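Side-chain contacts in metallo-beta-lactamase FIM-1 (PDB 6V3Q), which probably hydrolyses beta-lactam antibiotics to substituted beta-amino acids with the help of zinc, as a class B beta-lactamase of Pseudomonas aeruginosa: residues 76-81 with 131-136; 122-127 with 148-153. One frame throughout, in Å; residues are numbered along the deposited sequence.

Interaction 1 (76-81 with 131-136). With ZN (zinc ion), chain C.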
ATOM      1  N   TRP A  76     -18.635 -22.324  -9.485  1.00 58.96           N
ATOM      2  CA  TRP A  76     -18.847 -21.307 -10.500  1.00 60.81           C
ATOM      3  C   TRP A  76     -18.122 -20.036 -10.084  1.00 60.96           C
ATOM      4  O   TRP A  76     -17.914 -19.785  -8.895  1.00 62.66           O
ATOM      5  CB  TRP A  76     -20.339 -21.019 -10.712  1.00 58.89           C
ATOM      6  CG  TRP A  76     -21.171 -22.260 -10.788  1.00 63.97           C
ATOM      7  CD1 TRP A  76     -21.497 -22.962 -11.911  1.00 66.99           C
ATOM      8  CD2 TRP A  76     -21.772 -22.956  -9.689  1.00 65.03           C
ATOM      9  NE1 TRP A  76     -22.268 -24.051 -11.580  1.00 70.58           N
ATOM     10  CE2 TRP A  76     -22.450 -24.071 -10.222  1.00 69.90           C
ATOM     11  CE3 TRP A  76     -21.804 -22.744  -8.307  1.00 66.59           C
ATOM     12  CZ2 TRP A  76     -23.153 -24.969  -9.422  1.00 70.98           C
ATOM     13  CZ3 TRP A  76     -22.503 -23.638  -7.513  1.00 68.72           C
ATOM     14  CH2 TRP A  76     -23.167 -24.737  -8.074  1.00 70.24           C
ATOM     15  N   ALA A  77     -17.743 -19.236 -11.076  1.00 58.06           N
ATOM     16  CA  ALA A  77     -17.040 -17.991 -10.819  1.00 52.39           C
ATOM     17  C   ALA A  77     -17.428 -16.965 -11.875  1.00 57.74           C
ATOM     18  O   ALA A  77     -17.634 -17.298 -13.045  1.00 62.68           O
ATOM     19  CB  ALA A  77     -15.523 -18.196 -10.804  1.00 52.92           C
ATOM     20  N   VAL A  78     -17.536 -15.712 -11.442  1.00 53.40           N
ATOM     21  CA  VAL A  78     -17.799 -14.583 -12.325  1.00 51.93           C
ATOM     22  C   VAL A  78     -16.865 -13.450 -11.923  1.00 55.75           C
ATOM     23  O   VAL A  78     -16.477 -13.320 -10.758  1.00 55.68           O
ATOM     24  CB  VAL A  78     -19.279 -14.137 -12.266  1.00 53.23           C
ATOM     25  CG1 VAL A  78     -19.638 -13.650 -10.870  1.00 52.59           C
ATOM     26  CG2 VAL A  78     -19.568 -13.074 -13.318  1.00 51.46           C
ATOM     27  N   PHE A  79     -16.477 -12.642 -12.901  1.00 51.02           N
ATOM     28  CA  PHE A  79     -15.532 -11.559 -12.691  1.00 54.30           C
ATOM     29  C   PHE A  79     -16.128 -10.263 -13.220  1.00 56.68           C
ATOM     30  O   PHE A  79     -16.837 -10.252 -14.231  1.00 58.49           O
ATOM     31  CB  PHE A  79     -14.201 -11.867 -13.380  1.00 58.45           C
ATOM     32  CG  PHE A  79     -13.851 -13.328 -13.380  1.00 63.64           C
ATOM     33  CD1 PHE A  79     -13.417 -13.953 -12.221  1.00 69.13           C
ATOM     34  CD2 PHE A  79     -13.973 -14.083 -14.534  1.00 70.05           C
ATOM     35  CE1 PHE A  79     -13.107 -15.298 -12.216  1.00 72.12           C
ATOM     36  CE2 PHE A  79     -13.661 -15.432 -14.536  1.00 75.77           C
ATOM     37  CZ  PHE A  79     -13.227 -16.038 -13.375  1.00 74.33           C
ATOM     38  N   THR A  80     -15.825  -9.164 -12.529  1.00 56.82           N
ATOM     39  CA  THR A  80     -16.505  -7.902 -12.786  1.00 57.10           C
ATOM     40  C   THR A  80     -15.839  -7.052 -13.865  1.00 58.51           C
ATOM     41  O   THR A  80     -16.523  -6.229 -14.483  1.00 61.32           O
ATOM     42  CB  THR A  80     -16.629  -7.097 -11.487  1.00 59.86           C
ATOM     43  OG1 THR A  80     -15.329  -6.877 -10.927  1.00 65.04           O
ATOM     44  CG2 THR A  80     -17.485  -7.858 -10.484  1.00 55.47           C
ATOM     45  N   HIS A  81     -14.541  -7.223 -14.114  1.00 55.86           N
ATOM     46  CA  HIS A  81     -13.894  -6.613 -15.274  1.00 62.27           C
ATOM     47  C   HIS A  81     -12.517  -7.240 -15.446  1.00 65.35           C
ATOM     48  O   HIS A  81     -12.062  -8.027 -14.611  1.00 66.98           O
ATOM     49  CB  HIS A  81     -13.802  -5.086 -15.160  1.00 61.52           C
ATOM     50  CG  HIS A  81     -12.873  -4.603 -14.092  1.00 70.71           C
ATOM     51  ND1 HIS A  81     -13.179  -4.669 -12.749  1.00 72.86           N
ATOM     52  CD2 HIS A  81     -11.656  -4.017 -14.172  1.00 74.85           C
ATOM     53  CE1 HIS A  81     -12.184  -4.156 -12.048  1.00 71.87           C
ATOM     54  NE2 HIS A  81     -11.247  -3.753 -12.887  1.00 79.24           N
ATOM     55  N   SER A 131     -29.694 -14.051 -14.524  1.00 58.79           N
ATOM     56  CA  SER A 131     -29.764 -14.885 -13.332  1.00 61.82           C
ATOM     57  C   SER A 131     -29.045 -16.216 -13.517  1.00 60.82           C
ATOM     58  O   SER A 131     -29.393 -17.199 -12.854  1.00 61.51           O
ATOM     59  CB  SER A 131     -31.222 -15.124 -12.936  1.00 64.15           C
ATOM     60  OG  SER A 131     -31.804 -13.949 -12.399  1.00 68.03           O
ATOM     61  N   VAL A 132     -28.039 -16.259 -14.398  1.00 59.50           N
ATOM     62  CA  VAL A 132     -27.323 -17.502 -14.678  1.00 62.57           C
ATOM     63  C   VAL A 132     -26.658 -18.049 -13.420  1.00 63.54           C
ATOM     64  O   VAL A 132     -26.428 -19.261 -13.304  1.00 64.14           O
ATOM     65  CB  VAL A 132     -26.300 -17.275 -15.811  1.00 60.12           C
ATOM     66  CG1 VAL A 132     -25.245 -16.264 -15.389  1.00 55.52           C
ATOM     67  CG2 VAL A 132     -25.660 -18.588 -16.235  1.00 58.45           C
ATOM     68  N   LEU A 133     -26.352 -17.182 -12.460  1.00 62.51           N
ATOM     69  CA  LEU A 133     -25.740 -17.567 -11.196  1.00 62.68           C
ATOM     70  C   LEU A 133     -26.644 -17.208 -10.023  1.00 65.56           C
ATOM     71  O   LEU A 133     -26.187 -16.694  -9.000  1.00 63.87           O
ATOM     72  CB  LEU A 133     -24.366 -16.919 -11.039  1.00 62.29           C
ATOM     73  CG  LEU A 133     -23.278 -17.448 -11.971  1.00 65.17           C
ATOM     74  CD1 LEU A 133     -21.953 -16.767 -11.682  1.00 64.01           C
ATOM     75  CD2 LEU A 133     -23.155 -18.955 -11.828  1.00 63.82           C
ATOM     76  N   HIS A 134     -27.939 -17.478 -10.165  1.00 63.43           N
ATOM     77  CA  HIS A 134     -28.892 -17.211  -9.098  1.00 63.07           C
ATOM     78  C   HIS A 134     -28.433 -17.902  -7.815  1.00 65.47           C
ATOM     79  O   HIS A 134     -27.977 -19.052  -7.862  1.00 63.79           O
ATOM     80  CB  HIS A 134     -30.286 -17.700  -9.506  1.00 62.41           C
ATOM     81  CG  HIS A 134     -31.387 -17.213  -8.616  1.00 64.13           C
ATOM     82  ND1 HIS A 134     -31.821 -17.919  -7.514  1.00 68.03           N
ATOM     83  CD2 HIS A 134     -32.141 -16.090  -8.664  1.00 67.38           C
ATOM     84  CE1 HIS A 134     -32.796 -17.253  -6.922  1.00 69.46           C
ATOM     85  NE2 HIS A 134     -33.010 -16.140  -7.600  1.00 72.63           N
ATOM     86  N   PRO A 135     -28.542 -17.246  -6.647  1.00 64.79           N
ATOM     87  CA  PRO A 135     -29.289 -16.011  -6.381  1.00 62.65           C
ATOM     88  C   PRO A 135     -28.580 -14.701  -6.719  1.00 57.94           C
ATOM     89  O   PRO A 135     -29.155 -13.649  -6.453  1.00 60.67           O
ATOM     90  CB  PRO A 135     -29.539 -16.086  -4.873  1.00 62.02           C
ATOM     91  CG  PRO A 135     -28.452 -16.986  -4.322  1.00 63.17           C
ATOM     92  CD  PRO A 135     -27.748 -17.653  -5.476  1.00 59.40           C
ATOM     93  N   LEU A 136     -27.379 -14.747  -7.291  1.00 61.44           N
ATOM     94  CA  LEU A 136     -26.758 -13.515  -7.756  1.00 61.79           C
ATOM     95  C   LEU A 136     -27.571 -12.936  -8.908  1.00 56.63           C
ATOM     96  O   LEU A 136     -28.066 -13.668  -9.769  1.00 59.02           O
ATOM     97  CB  LEU A 136     -25.314 -13.750  -8.221  1.00 62.92           C
ATOM     98  CG  LEU A 136     -24.256 -14.525  -7.433  1.00 69.46           C
ATOM     99  CD1 LEU A 136     -22.886 -14.356  -8.091  1.00 66.59           C
ATOM    100  CD2 LEU A 136     -24.187 -14.122  -5.970  1.00 71.63           C
TER
HETATM  101 ZN    ZN C 300      -9.709  -2.201 -12.531  1.00 75.02          ZN

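Interaction 2 (122-127 with 148-153)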
ATOM      1  N   LEU A 122     -21.142 -13.978 -20.625  1.00 66.03           N
ATOM      2  CA  LEU A 122     -22.457 -13.754 -20.045  1.00 62.97           C
ATOM      3  C   LEU A 122     -23.431 -13.287 -21.120  1.00 66.59           C
ATOM      4  O   LEU A 122     -23.065 -12.569 -22.053  1.00 69.14           O
ATOM      5  CB  LEU A 122     -22.373 -12.727 -18.914  1.00 57.04           C
ATOM      6  CG  LEU A 122     -21.656 -13.170 -17.636  1.00 56.55           C
ATOM      7  CD1 LEU A 122     -21.312 -11.976 -16.761  1.00 56.61           C
ATOM      8  CD2 LEU A 122     -22.511 -14.163 -16.866  1.00 60.47           C
ATOM      9  N   ILE A 123     -24.683 -13.716 -20.991  1.00 68.44           N
ATOM     10  CA  ILE A 123     -25.741 -13.347 -21.924  1.00 69.66           C
ATOM     11  C   ILE A 123     -26.770 -12.540 -21.144  1.00 74.62           C
ATOM     12  O   ILE A 123     -27.520 -13.095 -20.332  1.00 84.06           O
ATOM     13  CB  ILE A 123     -26.382 -14.570 -22.596  1.00 72.32           C
ATOM     14  CG1 ILE A 123     -25.328 -15.353 -23.386  1.00 77.70           C
ATOM     15  CG2 ILE A 123     -27.519 -14.143 -23.512  1.00 78.46           C
ATOM     16  CD1 ILE A 123     -25.903 -16.406 -24.308  1.00 78.75           C
ATOM     17  N   PHE A 124     -26.805 -11.235 -21.387  1.00 65.68           N
ATOM     18  CA  PHE A 124     -27.710 -10.339 -20.687  1.00 64.97           C
ATOM     19  C   PHE A 124     -29.030 -10.214 -21.436  1.00 70.18           C
ATOM     20  O   PHE A 124     -29.082 -10.306 -22.665  1.00 77.91           O
ATOM     21  CB  PHE A 124     -27.080  -8.956 -20.523  1.00 61.93           C
ATOM     22  CG  PHE A 124     -25.906  -8.931 -19.586  1.00 61.32           C
ATOM     23  CD1 PHE A 124     -24.608  -8.989 -20.070  1.00 57.54           C
ATOM     24  CD2 PHE A 124     -26.100  -8.846 -18.218  1.00 54.85           C
ATOM     25  CE1 PHE A 124     -23.527  -8.967 -19.204  1.00 54.45           C
ATOM     26  CE2 PHE A 124     -25.024  -8.823 -17.349  1.00 55.74           C
ATOM     27  CZ  PHE A 124     -23.738  -8.884 -17.842  1.00 57.94           C
ATOM     28  N   ASP A 125     -30.103 -10.006 -20.677  1.00 66.75           N
ATOM     29  CA  ASP A 125     -31.413  -9.785 -21.264  1.00 72.00           C
ATOM     30  C   ASP A 125     -31.586  -8.295 -21.564  1.00 72.50           C
ATOM     31  O   ASP A 125     -30.678  -7.487 -21.359  1.00 71.24           O
ATOM     32  CB  ASP A 125     -32.510 -10.329 -20.344  1.00 79.65           C
ATOM     33  CG  ASP A 125     -32.583  -9.605 -19.003  1.00 84.66           C
ATOM     34  OD1 ASP A 125     -33.509  -9.915 -18.221  1.00 89.86           O
ATOM     35  OD2 ASP A 125     -31.741  -8.723 -18.730  1.00 83.24           O
ATOM     36  N   SER A 126     -32.773  -7.923 -22.051  1.00 74.10           N
ATOM     37  CA  SER A 126     -33.011  -6.536 -22.438  1.00 80.39           C
ATOM     38  C   SER A 126     -32.963  -5.577 -21.255  1.00 81.28           C
ATOM     39  O   SER A 126     -32.860  -4.364 -21.463  1.00 84.34           O
ATOM     40  CB  SER A 126     -34.355  -6.417 -23.161  1.00 82.00           C
ATOM     41  OG  SER A 126     -35.397  -6.992 -22.394  1.00 83.79           O
ATOM     42  N   GLU A 127     -33.035  -6.084 -20.025  1.00 82.82           N
ATOM     43  CA  GLU A 127     -32.870  -5.263 -18.834  1.00 82.67           C
ATOM     44  C   GLU A 127     -31.449  -5.308 -18.285  1.00 70.32           C
ATOM     45  O   GLU A 127     -31.219  -4.857 -17.156  1.00 67.84           O
ATOM     46  CB  GLU A 127     -33.867  -5.682 -17.750  1.00 93.93           C
ATOM     47  CG  GLU A 127     -35.253  -5.083 -17.929  1.00109.95           C
ATOM     48  CD  GLU A 127     -36.277  -6.094 -18.399  1.00126.16           C
ATOM     49  OE1 GLU A 127     -36.986  -6.664 -17.544  1.00133.63           O
ATOM     50  OE2 GLU A 127     -36.376  -6.321 -19.622  1.00134.21           O
ATOM     51  N   ASP A 148     -15.899  -2.358 -19.620  1.00 68.53           N
ATOM     52  CA  ASP A 148     -16.511  -3.672 -19.500  1.00 63.32           C
ATOM     53  C   ASP A 148     -17.009  -4.001 -18.101  1.00 63.27           C
ATOM     54  O   ASP A 148     -17.492  -5.117 -17.887  1.00 64.35           O
ATOM     55  CB  ASP A 148     -15.516  -4.750 -19.935  1.00 66.01           C
ATOM     56  CG  ASP A 148     -14.242  -4.725 -19.111  1.00 75.92           C
ATOM     57  OD1 ASP A 148     -13.631  -3.645 -19.002  1.00 80.32           O
ATOM     58  OD2 ASP A 148     -13.862  -5.777 -18.560  1.00 79.13           O
ATOM     59  N   ASN A 149     -16.907  -3.079 -17.146  1.00 59.27           N
ATOM     60  CA  ASN A 149     -17.217  -3.418 -15.762  1.00 56.77           C
ATOM     61  C   ASN A 149     -18.689  -3.779 -15.596  1.00 58.42           C
ATOM     62  O   ASN A 149     -19.573  -3.155 -16.191  1.00 60.11           O
ATOM     63  CB  ASN A 149     -16.845  -2.273 -14.809  1.00 51.88           C
ATOM     64  CG  ASN A 149     -17.443  -0.927 -15.209  1.00 57.34           C
ATOM     65  OD1 ASN A 149     -16.955   0.118 -14.778  1.00 59.94           O
ATOM     66  ND2 ASN A 149     -18.497  -0.942 -16.018  1.00 53.52           N
ATOM     67  N   ILE A 150     -18.941  -4.806 -14.787  1.00 55.79           N
ATOM     68  CA  ILE A 150     -20.282  -5.222 -14.409  1.00 50.55           C
ATOM     69  C   ILE A 150     -20.329  -5.317 -12.888  1.00 52.67           C
ATOM     70  O   ILE A 150     -19.299  -5.312 -12.214  1.00 56.31           O
ATOM     71  CB  ILE A 150     -20.684  -6.566 -15.052  1.00 52.04           C
ATOM     72  CG1 ILE A 150     -19.729  -7.672 -14.603  1.00 53.38           C
ATOM     73  CG2 ILE A 150     -20.692  -6.458 -16.574  1.00 47.46           C
ATOM     74  CD1 ILE A 150     -20.102  -9.044 -15.107  1.00 53.14           C
ATOM     75  N   VAL A 151     -21.544  -5.406 -12.348  1.00 55.38           N
ATOM     76  CA  VAL A 151     -21.742  -5.515 -10.909  1.00 54.69           C
ATOM     77  C   VAL A 151     -22.557  -6.766 -10.605  1.00 50.06           C
ATOM     78  O   VAL A 151     -23.213  -7.341 -11.477  1.00 53.11           O
ATOM     79  CB  VAL A 151     -22.426  -4.268 -10.315  1.00 54.48           C
ATOM     80  CG1 VAL A 151     -21.656  -3.008 -10.692  1.00 57.55           C
ATOM     81  CG2 VAL A 151     -23.877  -4.187 -10.775  1.00 52.64           C
ATOM     82  N   VAL A 152     -22.505  -7.184  -9.342  1.00 50.10           N
ATOM     83  CA  VAL A 152     -23.254  -8.336  -8.852  1.00 50.90           C
ATOM     84  C   VAL A 152     -24.077  -7.891  -7.655  1.00 50.70           C
ATOM     85  O   VAL A 152     -23.541  -7.287  -6.719  1.00 53.98           O
ATOM     86  CB  VAL A 152     -22.328  -9.506  -8.464  1.00 56.06           C
ATOM     87  CG1 VAL A 152     -23.118 -10.606  -7.769  1.00 62.60           C
ATOM     88  CG2 VAL A 152     -21.617 -10.050  -9.690  1.00 53.54           C
ATOM     89  N   GLY A 153     -25.372  -8.183  -7.685  1.00 57.53           N
ATOM     90  CA  GLY A 153     -26.268  -7.868  -6.590  1.00 58.34           C
ATOM     91  C   GLY A 153     -26.804  -9.130  -5.942  1.00 56.72           C
ATOM     92  O   GLY A 153     -26.954 -10.164  -6.597  1.00 61.28           O
TER

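Interaction 1 (76-81 with 131-136)
In the interior of the metallo-beta-lactamase fold, where two mixed beta-sheets face each other, strand 74-78 of the larger sheet meets the turn that joins strands 129-130 and 137-139 of the smaller one. Leu133 carries most of this contact, and its two methyl groups divide the work. With CG anti to the carbonyl carbon (chi1 -70°) and the chain extended beyond it (chi2 -178°), its forked end lies against the strand; a leucine suits the place because the fork reaches two residues. CD2 lies against the root of the Trp76 side chain, 3.7 Å from Trp76 CB and 4.0 Å from Trp76 CG; the methyl meets the indole obliquely, and the far end of the ring runs away from the turn. Trp76 also makes a cation-pi contact with Lys43 and packs on Phe46 and Ile48. CD1 reaches the next inward-pointing residue of the strand, with Leu133 CD1 to Val78 CB at 3.8 Å; the two side chains lie alongside each other and point opposite ways. Leu136 adds a looser touch, its CD1 4.3 Å from Val78 CG1, and goes on to Ile48 and Val50.

Ser131 to His134 form a type I turn closed by His134 N to Ser131 O at 3.1 Å, and Leu136 N bonds to Leu133 O at 2.9 Å across a cis peptide before Pro135. Beyond the strand the same chain reaches His81, whose NE2 binds the zinc ion at 2.2 Å, with His83 and His145 as the other protein ligands in this structure; the leucine contact lies away from that site. No hydrogen bond crosses between the segments, so apolar contact holds the turn here, and its leucines, buried like Val78, probably help keep that valine from water.

Interaction 2 (122-127 with 148-153)
Apolar contact alone joins the two segments, and Ile150 supplies it from one side with two separate branches. Its longer arm ends at CD1, which meets Leu122 CD1 at 3.6 Å, methyl against methyl, where the two side chains cross at a slant. Its short branch, CG2, approaches the far end of the Phe124 ring, with Ile150 CG2 to Phe124 CZ at 4.1 Å. The torsions explain this division: Ile150 CG1 sits between the backbone N and the carbonyl carbon (chi1 61°), while CG2 lies anti to the carbonyl carbon, and the two branches diverge toward different partners. A beta-branched residue suits such a place because it offers two apolar arms from one backbone position. Phe124, partly exposed, is long enough to reach inward from a loop whose adjacent residues, Ile123 and Asp125, are exposed. Ile138 of strand 137-139 touches all three side chains and completes the apolar cluster.

Polar bonds either stay in or beside 122-127 or lead from 148-153 to other parts of the chain. In the outer loop, Ser126 OG donates to Glu127 OE2 at 3.0 Å, meeting the oxygen nearly along its C-O direction. A weak bond from Glu127 N to Asp125 OD2 spans 3.2 Å at an angle of 126°, and the same carboxylate oxygen takes the backbone N-H of Ser129, which ties the bend together. On the other segment Asp148 OD2 accepts from Ala82 N and also pairs with Ser106 OG, while Asn149 ND2 donates to Gly142 O and Asn149 OD1 accepts from Thr146 N.

The arrangement belongs to the metallo-beta-lactamase fold: the loop linking its two sheets packs over Ile150, just ahead of strand 151-154, beside the zinc-ligand loops, with the Ile150 side chain about 6 Å from that of His81.

Both contacts are largely buried and apolar, and both bring an inter-strand loop against the interior of the same sandwich. Interaction 1 sets a turn of the smaller sheet on a strand of the larger, whereas interaction 2 sets the connection between the sheets on the residue leading into a strand of the smaller. Interaction 2 lies farther out, its centre about 13 Å from the centre of the chain against about 10 Å, and buries less area, 95 against 156 Å². A probable hydrogen bond between Ile150 N and Thr80 O (2.8 Å) joins them, and Val132 packs on Leu122. Near the zinc site polar groups appear at the segment ends: His81, past its strand, binds metal, and Asp148, ahead of its own, accepts a bond from the Ala82 backbone.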